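Local coordinates for protein structure-specific endonuclease subunit SLX4 (Thielavia terrestris, PDB 6SEI) that probably acts as the regulatory subunit of the SLX1-SLX4 endonuclease, which cuts branched DNA during repair and recombination, and is represented here by its C-terminal domain, at residues G63-V68 / G72-G77; R21-A26 / A58-G63; A37-S40 / L46-D49; I51-L56 / G77-W82. All blocks are in the same frame, centred on the assembly; numbering follows the deposited sequence.

All four contacts lie in one compact, mostly helical domain. Contact 3 brackets helix 41-46 and falls between the two segments of contact 2, which joins helix 12-29 to helix 53-67. Contact 4 interleaves with contact 2, and its segments flank contact 1. Contacts 1, 2 and 4 all draw on helix 53-67 and touch one another through Leu60, Val74, Val79 and Ile23, with the centres of contacts 1 and 2 about 4 Å apart and that of contact 4 about 11 Å from each. Contact 3 stands off, its centre about 20 Å from that of contact 1. Contact 1 carries a calcium ligand, whereas contacts 3 and 4 border the partner protein, probably SLX1.

Contact 1: residues G63-V68 / G72-G77; sequences GQLDRV and GEVAPG. With CA (calcium ion), chain H.
Leu65 lays its CD1 methyl against Val74, at 3.8 Å from Val74 CB, and the same methyl sits 3.9 Å from the carbonyl oxygen Gly72 O. The two side chains cross at about a right angle, so one leucine methyl meets the base of the valine fork and Leu65 CD2 plays little part. With CG opposite the carbonyl carbon (chi1 -62°), Leu65 reaches off the last turn of helix 53-67 toward the extended segment that returns to helix 76-85. No hydrogen bond joins the segments here, but Val74 N is tied to Asn61 OD1, one turn before Leu65 on the helix, which holds the returning backbone beside it. On another face of the same turn Asp66 binds calcium through OD1 at 2.6 Å, and Asp71 from the connecting loop and a water at 2.3 Å from the ion are further ligands. Gly72, next after Asp71, has a positive phi (141°), where a side chain would press on the preceding carbonyl. Arg67 makes a weak, strongly bent bond (117°) from NH1 to Gln64 OE1, while its NH2 donates to Ala26 O and Thr29 OG1. The helix end is thereby fastened to helix 12-29, and Val74 touches Ile23 of that helix and Thr57 of helix 53-67, lying in the angle between the two just before helix 76-85 begins.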
loop_
_atom_site.group_PDB
_atom_site.type_symbol
_atom_site.label_atom_id
_atom_site.label_comp_id
_atom_site.label_asym_id
_atom_site.label_seq_id
_atom_site.Cartn_x
_atom_site.Cartn_y
_atom_site.Cartn_z
ATOM N N GLY B 63 45.946 0.511 -32.077
ATOM C CA GLY B 63 46.660 -0.750 -31.994
ATOM C C GLY B 63 46.222 -1.657 -30.867
ATOM O O GLY B 63 46.557 -2.850 -30.888
ATOM N N GLN B 64 45.468 -1.155 -29.888
ATOM C CA GLN B 64 45.161 -1.947 -28.701
ATOM C C GLN B 64 44.153 -3.048 -29.006
ATOM O O GLN B 64 44.363 -4.213 -28.646
ATOM C CB GLN B 64 44.643 -1.036 -27.594
ATOM C CG GLN B 64 45.685 -0.679 -26.569
ATOM C CD GLN B 64 47.041 -0.386 -27.177
ATOM O OE1 GLN B 64 47.979 -1.178 -27.047
ATOM N NE2 GLN B 64 47.154 0.757 -27.846
ATOM N N LEU B 65 43.035 -2.695 -29.648
ATOM C CA LEU B 65 42.046 -3.705 -30.007
ATOM C C LEU B 65 42.644 -4.737 -30.951
ATOM O O LEU B 65 42.386 -5.938 -30.816
ATOM C CB LEU B 65 40.823 -3.039 -30.640
ATOM C CG LEU B 65 40.048 -2.069 -29.745
ATOM C CD1 LEU B 65 39.034 -1.276 -30.551
ATOM C CD2 LEU B 65 39.368 -2.822 -28.613
ATOM N N ASP B 66 43.453 -4.281 -31.911
ATOM C CA ASP B 66 44.154 -5.196 -32.805
ATOM C C ASP B 66 45.090 -6.110 -32.028
ATOM O O ASP B 66 45.260 -7.284 -32.377
ATOM C CB ASP B 66 44.927 -4.392 -33.851
ATOM C CG ASP B 66 45.377 -5.234 -35.026
ATOM O OD1 ASP B 66 44.809 -6.328 -35.235
ATOM O OD2 ASP B 66 46.305 -4.797 -35.740
ATOM N N ARG B 67 45.707 -5.586 -30.968
ATOM C CA ARG B 67 46.618 -6.385 -30.157
ATOM C C ARG B 67 45.900 -7.571 -29.523
ATOM O O ARG B 67 46.395 -8.703 -29.557
ATOM C CB ARG B 67 47.254 -5.503 -29.081
ATOM C CG ARG B 67 48.465 -6.104 -28.409
ATOM C CD ARG B 67 48.887 -5.260 -27.224
ATOM N NE ARG B 67 48.091 -5.540 -26.029
ATOM C CZ ARG B 67 47.344 -4.638 -25.400
ATOM N NH1 ARG B 67 47.283 -3.393 -25.852
ATOM N NH2 ARG B 67 46.658 -4.982 -24.318
ATOM N N VAL B 68 44.722 -7.328 -28.949
ATOM C CA VAL B 68 43.982 -8.360 -28.234
ATOM C C VAL B 68 43.007 -9.062 -29.172
ATOM O O VAL B 68 42.042 -9.691 -28.724
ATOM C CB VAL B 68 43.250 -7.767 -27.016
ATOM C CG1 VAL B 68 44.256 -7.187 -26.030
ATOM C CG2 VAL B 68 42.253 -6.707 -27.452
ATOM N N GLY B 72 38.744 -3.862 -36.122
ATOM C CA GLY B 72 37.579 -2.998 -36.135
ATOM C C GLY B 72 37.810 -1.797 -35.239
ATOM O O GLY B 72 38.670 -1.791 -34.360
ATOM N N GLU B 73 37.018 -0.758 -35.469
ATOM C CA GLU B 73 37.156 0.494 -34.741
ATOM C C GLU B 73 36.064 0.612 -33.687
ATOM O O GLU B 73 34.932 0.164 -33.893
ATOM C CB GLU B 73 37.099 1.686 -35.698
ATOM C CG GLU B 73 38.345 1.839 -36.562
ATOM C CD GLU B 73 38.926 3.240 -36.504
ATOM O OE1 GLU B 73 38.184 4.203 -36.802
ATOM O OE2 GLU B 73 40.120 3.376 -36.152
ATOM N N VAL B 74 36.415 1.209 -32.555
ATOM C CA VAL B 74 35.485 1.418 -31.454
ATOM C C VAL B 74 34.996 2.859 -31.501
ATOM O O VAL B 74 35.757 3.779 -31.830
ATOM C CB VAL B 74 36.141 1.069 -30.098
ATOM C CG1 VAL B 74 36.989 2.219 -29.563
ATOM C CG2 VAL B 74 35.090 0.649 -29.082
ATOM N N ALA B 75 33.711 3.052 -31.218
ATOM C CA ALA B 75 33.153 4.395 -31.224
ATOM C C ALA B 75 33.108 4.951 -29.810
ATOM O O ALA B 75 32.873 4.196 -28.857
ATOM C CB ALA B 75 31.743 4.396 -31.816
ATOM N N PRO B 76 33.338 6.257 -29.639
ATOM C CA PRO B 76 33.401 6.811 -28.275
ATOM C C PRO B 76 32.163 6.525 -27.445
ATOM O O PRO B 76 32.276 6.351 -26.224
ATOM C CB PRO B 76 33.598 8.319 -28.509
ATOM C CG PRO B 76 33.315 8.547 -29.966
ATOM C CD PRO B 76 33.631 7.270 -30.666
ATOM N N GLY B 77 30.987 6.452 -28.070
ATOM C CA GLY B 77 29.792 6.089 -27.328
ATOM C C GLY B 77 29.823 4.653 -26.844
ATOM O O GLY B 77 29.350 4.348 -25.746
HETATM CA CA CA H . 44.281 -8.280 -36.848
HETATM O O HOH W 1 45.307 -6.444 -37.879
#

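Contact 2: residues R21-A26 / A58-G63; sequences RYITQA and AWLNSG
Leu60 bridges helix 53-67 to helix 12-29, meeting Ile23 and Ala26 in a nearly perpendicular helix-helix crossing of a domain whose family belongs to the helix-turn-helix clan. The two short segments have axes 11.2 Å apart at closest approach and inclined by 91°, so they meet over a small patch. From CB, which points at the opposite helix, the chain runs through CG to a fork whose two methyls make the contacts. CD1 touches Ile23 CG2 at 3.9 Å. CD2 lies over Ala26 CB, also at 3.9 Å, and is close to Ile23 CG2 as well. Ile23 presents that methyl because CG2, rather than the longer CG1 branch, stands opposite its backbone N, and its side chain crosses Leu60 at about a right angle. Ala26 offers only its single methyl to Leu60 CD2. Beside it, Trp59 brings the far edge of its indole up to the same residue, with CH2 3.8 Å from Ala26 O and the oxygen near the ring plane. That carbonyl also accepts a bond from Arg67 NH2, so it meets an indole C-H edge and a guanidinium. Beyond Leu60, helix 53-67 widens into a pi-type turn, where Ser62 OG donates to Ala58 O at 2.8 Å from 37° above the carbonyl plane.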
loop_
_atom_site.group_PDB
_atom_site.type_symbol
_atom_site.label_atom_id
_atom_site.label_comp_id
_atom_site.label_asym_id
_atom_site.label_seq_id
_atom_site.Cartn_x
_atom_site.Cartn_y
_atom_site.Cartn_z
ATOM N N ARG B 21 34.330 -7.313 -23.911
ATOM C CA ARG B 21 35.397 -8.197 -23.448
ATOM C C ARG B 21 36.720 -7.854 -24.120
ATOM O O ARG B 21 37.784 -7.962 -23.498
ATOM C CB ARG B 21 35.028 -9.657 -23.711
ATOM C CG ARG B 21 34.119 -10.272 -22.660
ATOM C CD ARG B 21 34.107 -11.793 -22.765
ATOM N NE ARG B 21 32.873 -12.298 -23.365
ATOM C CZ ARG B 21 31.905 -12.910 -22.688
ATOM N NH1 ARG B 21 30.817 -13.338 -23.317
ATOM N NH2 ARG B 21 32.025 -13.091 -21.379
ATOM N N TYR B 22 36.672 -7.439 -25.390
ATOM C CA TYR B 22 37.884 -7.008 -26.081
ATOM C C TYR B 22 38.415 -5.703 -25.502
ATOM O O TYR B 22 39.633 -5.518 -25.397
ATOM C CB TYR B 22 37.615 -6.851 -27.576
ATOM C CG TYR B 22 37.641 -8.144 -28.358
ATOM C CD1 TYR B 22 38.796 -8.911 -28.434
ATOM C CD2 TYR B 22 36.513 -8.591 -29.029
ATOM C CE1 TYR B 22 38.822 -10.092 -29.152
ATOM C CE2 TYR B 22 36.528 -9.770 -29.750
ATOM C CZ TYR B 22 37.684 -10.516 -29.809
ATOM O OH TYR B 22 37.697 -11.690 -30.527
ATOM N N ILE B 23 37.523 -4.780 -25.137
ATOM C CA ILE B 23 37.966 -3.531 -24.527
ATOM C C ILE B 23 38.565 -3.795 -23.153
ATOM O O ILE B 23 39.619 -3.249 -22.803
ATOM C CB ILE B 23 36.804 -2.524 -24.445
ATOM C CG1 ILE B 23 36.214 -2.258 -25.828
ATOM C CG2 ILE B 23 37.272 -1.222 -23.814
ATOM C CD1 ILE B 23 34.929 -1.474 -25.782
ATOM N N THR B 24 37.902 -4.631 -22.352
ATOM C CA THR B 24 38.422 -4.970 -21.032
ATOM C C THR B 24 39.823 -5.554 -21.136
ATOM O O THR B 24 40.759 -5.068 -20.493
ATOM C CB THR B 24 37.477 -5.948 -20.334
ATOM O OG1 THR B 24 36.150 -5.406 -20.339
ATOM C CG2 THR B 24 37.916 -6.191 -18.895
ATOM N N GLN B 25 39.992 -6.587 -21.966
ATOM C CA GLN B 25 41.300 -7.218 -22.098
ATOM C C GLN B 25 42.342 -6.230 -22.607
ATOM O O GLN B 25 43.495 -6.252 -22.162
ATOM C CB GLN B 25 41.209 -8.430 -23.020
ATOM C CG GLN B 25 42.145 -9.563 -22.637
ATOM C CD GLN B 25 41.581 -10.447 -21.531
ATOM O OE1 GLN B 25 41.333 -9.990 -20.409
ATOM N NE2 GLN B 25 41.371 -11.723 -21.845
ATOM N N ALA B 26 41.953 -5.342 -23.525
ATOM C CA ALA B 26 42.892 -4.345 -24.031
ATOM C C ALA B 26 43.394 -3.446 -22.907
ATOM O O ALA B 26 44.604 -3.234 -22.757
ATOM C CB ALA B 26 42.233 -3.518 -25.138
ATOM N N ALA B 58 40.620 6.962 -28.578
ATOM C CA ALA B 58 41.720 7.006 -29.534
ATOM C C ALA B 58 42.782 5.964 -29.205
ATOM O O ALA B 58 43.367 5.357 -30.110
ATOM C CB ALA B 58 42.334 8.406 -29.560
ATOM N N TRP B 59 43.033 5.736 -27.913
ATOM C CA TRP B 59 44.068 4.790 -27.506
ATOM C C TRP B 59 43.707 3.361 -27.897
ATOM O O TRP B 59 44.580 2.584 -28.297
ATOM C CB TRP B 59 44.297 4.894 -25.999
ATOM C CG TRP B 59 45.367 3.990 -25.474
ATOM C CD1 TRP B 59 46.715 4.184 -25.552
ATOM C CD2 TRP B 59 45.179 2.752 -24.773
ATOM N NE1 TRP B 59 47.380 3.142 -24.947
ATOM C CE2 TRP B 59 46.460 2.250 -24.463
ATOM C CE3 TRP B 59 44.055 2.020 -24.382
ATOM C CZ2 TRP B 59 46.647 1.051 -23.777
ATOM C CZ3 TRP B 59 44.243 0.826 -23.702
ATOM C CH2 TRP B 59 45.529 0.357 -23.403
ATOM N N LEU B 60 42.427 2.998 -27.784
ATOM C CA LEU B 60 42.009 1.641 -28.123
ATOM C C LEU B 60 42.117 1.375 -29.619
ATOM O O LEU B 60 42.422 0.248 -30.027
ATOM C CB LEU B 60 40.578 1.399 -27.644
ATOM C CG LEU B 60 40.339 1.371 -26.133
ATOM C CD1 LEU B 60 38.893 1.709 -25.814
ATOM C CD2 LEU B 60 40.709 0.018 -25.548
ATOM N N ASN B 61 41.876 2.386 -30.446
ATOM C CA ASN B 61 41.921 2.232 -31.893
ATOM C C ASN B 61 43.311 2.456 -32.471
ATOM O O ASN B 61 43.474 2.384 -33.694
ATOM C CB ASN B 61 40.927 3.191 -32.555
ATOM C CG ASN B 61 39.499 2.926 -32.135
ATOM O OD1 ASN B 61 39.077 1.774 -32.022
ATOM N ND2 ASN B 61 38.743 3.994 -31.898
ATOM N N SER B 62 44.311 2.727 -31.630
ATOM C CA SER B 62 45.684 2.941 -32.069
ATOM C C SER B 62 46.543 1.688 -31.921
ATOM O O SER B 62 47.747 1.788 -31.660
ATOM C CB SER B 62 46.312 4.103 -31.299
ATOM O OG SER B 62 45.692 5.332 -31.625
ATOM N N GLY B 63 45.946 0.511 -32.077
ATOM C CA GLY B 63 46.660 -0.750 -31.994
ATOM C C GLY B 63 46.222 -1.657 -30.867
ATOM O O GLY B 63 46.557 -2.850 -30.888
#

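Contact 3: residues A37-S40 / L46-D49; sequences ANPS and LMYD
Pro39 and Met47 touch across the two ends of helix 41-46, a short helix begun by an N-cap and finished by a Schellman motif. The apolar part of the contact rests on one methyl: Met47 CE lies 3.7 Å from Pro39 CG and 3.8 Å from Pro39 CB, against the outer corner of the proline ring. The methionine chain runs extended as far as SD and then bends (chi3 -68°), which turns CE toward the ring, and the two side chains cross at about a right angle. Polar interactions fix the surroundings. Ser40, the N-cap, holds a backbone N with its side chain, while Ser40 N bonds to Glu43 OE1. Asp49 splits its carboxylate between two positive partners, OD2 pairing with Lys44 NZ and OD1 with a basic side chain of another protein, probably SLX1. The same protein chain also packs an apolar side chain on Pro39, so this corner of the domain forms part of the interface. At the C-terminal end, Tyr48 takes positive phi (61°) as the C-prime residue, and the motif closes with Tyr48 N bonded to Met45 O and Asp49 N to Lys44 O.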
loop_
_atom_site.group_PDB
_atom_site.type_symbol
_atom_site.label_atom_id
_atom_site.label_comp_id
_atom_site.label_asym_id
_atom_site.label_seq_id
_atom_site.Cartn_x
_atom_site.Cartn_y
_atom_site.Cartn_z
ATOM N N ALA B 37 53.673 9.008 -11.934
ATOM C CA ALA B 37 53.028 10.217 -12.426
ATOM C C ALA B 37 52.330 10.004 -13.761
ATOM O O ALA B 37 51.563 10.875 -14.186
ATOM C CB ALA B 37 54.054 11.343 -12.557
ATOM N N ASN B 38 52.570 8.878 -14.427
ATOM C CA ASN B 38 52.013 8.597 -15.749
ATOM C C ASN B 38 51.378 7.211 -15.743
ATOM O O ASN B 38 51.904 6.267 -16.347
ATOM C CB ASN B 38 53.092 8.711 -16.824
ATOM C CG ASN B 38 52.518 8.755 -18.218
ATOM O OD1 ASN B 38 51.768 9.670 -18.565
ATOM N ND2 ASN B 38 52.866 7.766 -19.032
ATOM N N PRO B 39 50.232 7.061 -15.081
ATOM C CA PRO B 39 49.605 5.740 -14.980
ATOM C C PRO B 39 48.977 5.311 -16.294
ATOM O O PRO B 39 48.584 6.136 -17.124
ATOM C CB PRO B 39 48.540 5.941 -13.901
ATOM C CG PRO B 39 48.158 7.374 -14.042
ATOM C CD PRO B 39 49.419 8.105 -14.429
ATOM N N SER B 40 48.886 3.996 -16.475
ATOM C CA SER B 40 48.173 3.447 -17.613
ATOM C C SER B 40 46.679 3.722 -17.473
ATOM O O SER B 40 46.187 4.102 -16.407
ATOM C CB SER B 40 48.427 1.945 -17.729
ATOM O OG SER B 40 47.693 1.231 -16.749
ATOM N N LEU B 46 41.439 2.491 -11.812
ATOM C CA LEU B 46 41.538 1.993 -10.442
ATOM C C LEU B 46 41.646 3.129 -9.434
ATOM O O LEU B 46 41.192 2.987 -8.293
ATOM C CB LEU B 46 42.734 1.052 -10.308
ATOM C CG LEU B 46 42.632 -0.260 -11.083
ATOM C CD1 LEU B 46 43.902 -1.078 -10.920
ATOM C CD2 LEU B 46 41.419 -1.048 -10.624
ATOM N N MET B 47 42.236 4.254 -9.827
ATOM C CA MET B 47 42.353 5.416 -8.956
ATOM C C MET B 47 41.212 6.407 -9.141
ATOM O O MET B 47 41.284 7.519 -8.610
ATOM C CB MET B 47 43.694 6.118 -9.193
ATOM C CG MET B 47 44.908 5.249 -8.914
ATOM S SD MET B 47 46.457 6.166 -9.045
ATOM C CE MET B 47 46.492 6.505 -10.804
ATOM N N TYR B 48 40.171 6.027 -9.887
ATOM C CA TYR B 48 38.996 6.864 -10.147
ATOM C C TYR B 48 39.345 8.161 -10.873
ATOM O O TYR B 48 38.683 9.183 -10.679
ATOM C CB TYR B 48 38.226 7.193 -8.865
ATOM C CG TYR B 48 37.946 6.031 -7.941
ATOM C CD1 TYR B 48 36.984 5.077 -8.255
ATOM C CD2 TYR B 48 38.623 5.907 -6.735
ATOM C CE1 TYR B 48 36.720 4.019 -7.396
ATOM C CE2 TYR B 48 38.366 4.861 -5.873
ATOM C CZ TYR B 48 37.419 3.920 -6.205
ATOM O OH TYR B 48 37.177 2.882 -5.335
ATOM N N ASP B 49 40.377 8.151 -11.707
ATOM C CA ASP B 49 40.587 9.271 -12.614
ATOM C C ASP B 49 39.371 9.392 -13.528
ATOM O O ASP B 49 39.001 8.402 -14.178
ATOM C CB ASP B 49 41.845 9.079 -13.462
ATOM C CG ASP B 49 43.133 9.290 -12.682
ATOM O OD1 ASP B 49 43.111 9.947 -11.617
ATOM O OD2 ASP B 49 44.182 8.797 -13.150
#

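Contact 4: residues I51-L56 / G77-W82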
loop_
_atom_site.group_PDB
_atom_site.type_symbol
_atom_site.label_atom_id
_atom_site.label_comp_id
_atom_site.label_asym_id
_atom_site.label_seq_id
_atom_site.Cartn_x
_atom_site.Cartn_y
_atom_site.Cartn_z
ATOM N N ILE B 51 37.599 9.602 -16.727
ATOM C CA ILE B 51 38.148 9.116 -17.989
ATOM C C ILE B 51 37.637 9.991 -19.126
ATOM O O ILE B 51 36.442 9.998 -19.432
ATOM C CB ILE B 51 37.785 7.644 -18.217
ATOM C CG1 ILE B 51 38.371 6.778 -17.102
ATOM C CG2 ILE B 51 38.271 7.174 -19.578
ATOM C CD1 ILE B 51 39.857 6.965 -16.904
ATOM N N ILE B 52 38.543 10.728 -19.764
ATOM C CA ILE B 52 38.171 11.478 -20.956
ATOM C C ILE B 52 37.989 10.488 -22.101
ATOM O O ILE B 52 38.931 9.786 -22.491
ATOM C CB ILE B 52 39.217 12.551 -21.284
ATOM C CG1 ILE B 52 39.077 13.727 -20.314
ATOM C CG2 ILE B 52 39.059 13.025 -22.719
ATOM C CD1 ILE B 52 40.342 14.533 -20.140
ATOM N N LEU B 53 36.767 10.427 -22.637
ATOM C CA LEU B 53 36.376 9.329 -23.518
ATOM C C LEU B 53 37.179 9.324 -24.812
ATOM O O LEU B 53 37.746 8.295 -25.193
ATOM C CB LEU B 53 34.880 9.409 -23.812
ATOM C CG LEU B 53 33.981 9.093 -22.619
ATOM C CD1 LEU B 53 32.615 9.728 -22.778
ATOM C CD2 LEU B 53 33.869 7.586 -22.438
ATOM N N GLU B 54 37.237 10.460 -25.508
ATOM C CA GLU B 54 37.944 10.495 -26.784
ATOM C C GLU B 54 39.425 10.183 -26.630
ATOM O O GLU B 54 40.074 9.808 -27.612
ATOM C CB GLU B 54 37.758 11.858 -27.455
ATOM C CG GLU B 54 36.301 12.286 -27.598
ATOM C CD GLU B 54 35.800 13.064 -26.393
ATOM O OE1 GLU B 54 36.499 13.077 -25.355
ATOM O OE2 GLU B 54 34.710 13.668 -26.485
ATOM N N ASP B 55 39.972 10.320 -25.422
ATOM C CA ASP B 55 41.355 9.930 -25.173
ATOM C C ASP B 55 41.497 8.415 -25.096
ATOM O O ASP B 55 42.332 7.827 -25.791
ATOM C CB ASP B 55 41.857 10.583 -23.887
ATOM C CG ASP B 55 42.152 12.053 -24.063
ATOM O OD1 ASP B 55 42.173 12.518 -25.222
ATOM O OD2 ASP B 55 42.364 12.744 -23.045
ATOM N N LEU B 56 40.695 7.765 -24.250
ATOM C CA LEU B 56 40.709 6.306 -24.212
ATOM C C LEU B 56 40.221 5.722 -25.532
ATOM O O LEU B 56 40.741 4.698 -25.995
ATOM C CB LEU B 56 39.855 5.793 -23.052
ATOM C CG LEU B 56 39.746 4.267 -22.962
ATOM C CD1 LEU B 56 41.091 3.650 -22.600
ATOM C CD2 LEU B 56 38.670 3.842 -21.977
ATOM N N GLY B 77 30.987 6.452 -28.070
ATOM C CA GLY B 77 29.792 6.089 -27.328
ATOM C C GLY B 77 29.823 4.653 -26.844
ATOM O O GLY B 77 29.350 4.348 -25.746
ATOM N N ASP B 78 30.376 3.750 -27.658
ATOM C CA ASP B 78 30.561 2.373 -27.215
ATOM C C ASP B 78 31.530 2.307 -26.042
ATOM O O ASP B 78 31.311 1.555 -25.085
ATOM C CB ASP B 78 31.059 1.514 -28.376
ATOM C CG ASP B 78 29.950 1.144 -29.345
ATOM O OD1 ASP B 78 28.794 0.972 -28.895
ATOM O OD2 ASP B 78 30.236 1.027 -30.556
ATOM N N VAL B 79 32.609 3.093 -26.098
ATOM C CA VAL B 79 33.526 3.200 -24.968
ATOM C C VAL B 79 32.829 3.837 -23.774
ATOM O O VAL B 79 33.130 3.509 -22.621
ATOM C CB VAL B 79 34.785 3.986 -25.390
ATOM C CG1 VAL B 79 35.721 4.198 -24.216
ATOM C CG2 VAL B 79 35.501 3.260 -26.512
ATOM N N LYS B 80 31.880 4.742 -24.023
ATOM C CA LYS B 80 31.118 5.333 -22.926
ATOM C C LYS B 80 30.190 4.306 -22.289
ATOM O O LYS B 80 30.108 4.208 -21.060
ATOM C CB LYS B 80 30.323 6.544 -23.420
ATOM C CG LYS B 80 29.611 7.285 -22.300
ATOM C CD LYS B 80 28.585 8.277 -22.820
ATOM C CE LYS B 80 27.643 8.707 -21.700
ATOM N NZ LYS B 80 26.353 9.241 -22.212
ATOM N N LYS B 81 29.472 3.538 -23.116
ATOM C CA LYS B 81 28.666 2.435 -22.599
ATOM C C LYS B 81 29.503 1.503 -21.732
ATOM O O LYS B 81 29.078 1.100 -20.644
ATOM C CB LYS B 81 28.038 1.654 -23.753
ATOM C CG LYS B 81 26.841 2.315 -24.409
ATOM C CD LYS B 81 26.249 1.392 -25.470
ATOM C CE LYS B 81 24.913 1.909 -25.986
ATOM N NZ LYS B 81 24.261 0.940 -26.916
ATOM N N TRP B 82 30.705 1.158 -22.205
ATOM C CA TRP B 82 31.565 0.230 -21.474
ATOM C C TRP B 82 31.925 0.778 -20.101
ATOM O O TRP B 82 31.841 0.066 -19.094
ATOM C CB TRP B 82 32.832 -0.060 -22.281
ATOM C CG TRP B 82 33.766 -1.032 -21.611
ATOM C CD1 TRP B 82 33.734 -2.397 -21.700
ATOM C CD2 TRP B 82 34.867 -0.713 -20.746
ATOM N NE1 TRP B 82 34.745 -2.944 -20.944
ATOM C CE2 TRP B 82 35.454 -1.933 -20.349
ATOM C CE3 TRP B 82 35.412 0.484 -20.269
ATOM C CZ2 TRP B 82 36.556 -1.989 -19.502
ATOM C CZ3 TRP B 82 36.507 0.426 -19.426
ATOM C CH2 TRP B 82 37.069 -0.802 -19.053
#
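Leu53 drives its forked end against the backbone of Lys80 rather than against the tip of another side chain: CD2 rests 3.6 Å from Lys80 CA, and CD1 lies alongside the lysine stem, 3.9 Å from Lys80 CG. The two chains cross obliquely. Lys80 can lie past the leucine because its CG stands opposite the backbone N (chi1 -175°) and the rest of the chain is extended, carrying NZ to a hydrogen bond with the backbone of another protein chain, probably SLX1. A turn further on, Leu56 points the same way, and its CD2 meets Val79 CG1 at 3.7 Å, again at a slant. Val79 CG1 also faces Leu53 CD2, more loosely at 4.3 Å, so the valine is set between the two leucines. These contacts pack the start of helix 53-67 on helix 76-85. Strand 51-52, which leads into helix 53-67, pairs in parallel with strand 90-91, so the short sheet and both helices meet at this corner. Replacing Leu53 by an alanine would probably leave a gap over Lys80 CA and CB, and Val79 CG1 without one of its two leucine neighbours. Behind this layer, Trp41 and Met45 of helix 41-46 touch Leu56, and Cys90 of strand 90-91 touches Leu53.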